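Local coordinates for activator of Hsp90 ATPase homologue 1/2-like C-terminal domain-containing protein (Mycobacterium smegmatis, PDB 3UID) that probably acts as a type II toxin resembling a tuberculosis protein linked to the hypoxic response, and belongs to the AHA1 family of the SRPBCC superfamily, at residues G76-T81 against F89-G94. Residues are numbered along the deposited sequence; the frame is centred on the assembly and turned at random.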
# COMPACT_ATOMS: atom_id res chain seq x y z
N GLY A 76 -7.34 -8.77 1.84
CA GLY A 76 -6.47 -8.31 2.89
C GLY A 76 -7.18 -7.29 3.73
O GLY A 76 -8.28 -6.83 3.38
N TYR A 77 -6.58 -6.94 4.86
CA TYR A 77 -7.16 -5.93 5.72
C TYR A 77 -6.07 -5.16 6.42
O TYR A 77 -4.98 -5.67 6.68
CB TYR A 77 -8.10 -6.57 6.75
CG TYR A 77 -7.41 -7.59 7.63
CD1 TYR A 77 -6.86 -7.23 8.85
CD2 TYR A 77 -7.27 -8.91 7.21
CE1 TYR A 77 -6.20 -8.16 9.64
CE2 TYR A 77 -6.61 -9.84 8.00
CZ TYR A 77 -6.09 -9.46 9.21
OH TYR A 77 -5.44 -10.39 9.99
N TRP A 78 -6.37 -3.90 6.71
CA TRP A 78 -5.49 -3.06 7.51
C TRP A 78 -6.18 -2.76 8.83
O TRP A 78 -7.36 -2.37 8.85
CB TRP A 78 -5.23 -1.74 6.79
CG TRP A 78 -4.45 -1.79 5.51
CD1 TRP A 78 -3.86 -2.88 4.93
CD2 TRP A 78 -4.18 -0.69 4.66
NE1 TRP A 78 -3.22 -2.51 3.77
CE2 TRP A 78 -3.41 -1.17 3.58
CE3 TRP A 78 -4.49 0.68 4.71
CZ2 TRP A 78 -2.97 -0.33 2.55
CZ3 TRP A 78 -4.05 1.50 3.69
CH2 TRP A 78 -3.29 1.00 2.63
N GLU A 79 -5.46 -2.92 9.94
CA GLU A 79 -5.91 -2.39 11.23
C GLU A 79 -5.12 -1.12 11.47
O GLU A 79 -3.91 -1.17 11.69
CB GLU A 79 -5.69 -3.39 12.37
CG GLU A 79 -6.41 -4.72 12.17
CD GLU A 79 -6.20 -5.69 13.33
OE1 GLU A 79 -5.57 -5.32 14.34
OE2 GLU A 79 -6.68 -6.84 13.21
N ILE A 80 -5.80 0.03 11.40
CA ILE A 80 -5.13 1.32 11.53
C ILE A 80 -4.73 1.59 12.97
O ILE A 80 -5.55 1.51 13.89
CB ILE A 80 -6.02 2.47 11.01
CG1 ILE A 80 -6.57 2.15 9.62
CG2 ILE A 80 -5.25 3.78 11.00
CD1 ILE A 80 -5.52 1.95 8.55
N THR A 81 -3.44 1.89 13.18
CA THR A 81 -2.96 2.16 14.53
C THR A 81 -2.64 3.63 14.82
O THR A 81 -2.71 4.07 15.97
CB THR A 81 -1.73 1.30 14.86
OG1 THR A 81 -0.69 1.59 13.93
CG2 THR A 81 -2.08 -0.19 14.80
N PHE A 89 0.51 7.62 8.19
CA PHE A 89 -0.38 6.71 8.90
C PHE A 89 0.29 5.36 9.09
O PHE A 89 1.24 5.03 8.37
CB PHE A 89 -1.81 6.63 8.31
CG PHE A 89 -1.90 5.99 6.94
CD1 PHE A 89 -2.19 4.64 6.81
CD2 PHE A 89 -1.73 6.75 5.79
CE1 PHE A 89 -2.30 4.04 5.55
CE2 PHE A 89 -1.84 6.16 4.52
CZ PHE A 89 -2.13 4.80 4.41
N SER A 90 -0.16 4.61 10.08
CA SER A 90 0.47 3.34 10.44
C SER A 90 -0.60 2.29 10.60
O SER A 90 -1.72 2.60 11.02
CB SER A 90 1.23 3.49 11.75
OG SER A 90 2.24 4.49 11.64
N PHE A 91 -0.26 1.04 10.29
CA PHE A 91 -1.26 -0.02 10.32
C PHE A 91 -0.64 -1.40 10.33
O PHE A 91 0.52 -1.59 9.92
CB PHE A 91 -2.22 0.09 9.12
CG PHE A 91 -1.55 -0.04 7.77
CD1 PHE A 91 -1.44 -1.28 7.14
CD2 PHE A 91 -1.04 1.09 7.13
CE1 PHE A 91 -0.82 -1.39 5.89
CE2 PHE A 91 -0.41 1.00 5.88
CZ PHE A 91 -0.32 -0.23 5.25
N LEU A 92 -1.42 -2.36 10.82
CA LEU A 92 -1.06 -3.77 10.70
C LEU A 92 -1.79 -4.34 9.49
O LEU A 92 -2.96 -4.03 9.26
CB LEU A 92 -1.48 -4.51 11.97
CG LEU A 92 -0.99 -3.85 13.26
CD1 LEU A 92 -1.75 -4.36 14.47
CD2 LEU A 92 0.51 -4.05 13.42
N ASP A 93 -1.11 -5.14 8.69
CA ASP A 93 -1.73 -5.70 7.49
C ASP A 93 -1.73 -7.22 7.50
O ASP A 93 -0.72 -7.85 7.83
CB ASP A 93 -0.99 -5.18 6.26
CG ASP A 93 -1.42 -5.86 4.98
OD1 ASP A 93 -2.56 -5.61 4.53
OD2 ASP A 93 -0.63 -6.65 4.42
N GLY A 94 -2.88 -7.81 7.15
CA GLY A 94 -3.01 -9.25 7.09
C GLY A 94 -3.68 -9.75 5.82
O GLY A 94 -4.45 -9.02 5.20
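Trp78 lays its indole on Phe91: the five-membered ring and the phenyl ring have centroids 3.9 Å apart and planes at 20°, a face-to-face stack. Followed outward, Trp78 CB lies 3.8 Å from Phe91 CD1, and Trp78 CG is nearer the same atom. Trp78 CD1 and NE1 pass over Phe91 CE1, while Asp93 OD1 lies at the indole edge, close to its plane, 3.1 Å from Trp78 CD1; its hydrogen bond goes to the hydroxyl of Tyr64. Trp78 CE2 and CZ2 run over Phe91 CZ, whereas Trp78 CZ3 reaches Phe89 CE1 at 3.6 Å, the six-membered ring and the Phe89 ring meeting obliquely, planes at 38°. A chi1 of 61° places Phe91 CG between backbone N and carbonyl carbon and sets the ring face against the indole. On the sheet face carrying Tyr77 and Glu79, Gly94 CA lies 4.0 Å from the Tyr77 ring centroid, a CH-pi contact. Reciprocal backbone bonds join Tyr77 with Gly94 and Glu79 with Leu92 (Glu79 N to Leu92 O, 2.8 Å), alternating with non-hydrogen-bonded pairs Trp78-Asp93 and Ile80-Phe91; Thr81 N bonds Ser90 O. Consecutive and antiparallel, strands 73-84 and 88-96 form a beta hairpin inside the antiparallel sheet of the SRPBCC (Bet v 1-like) fold.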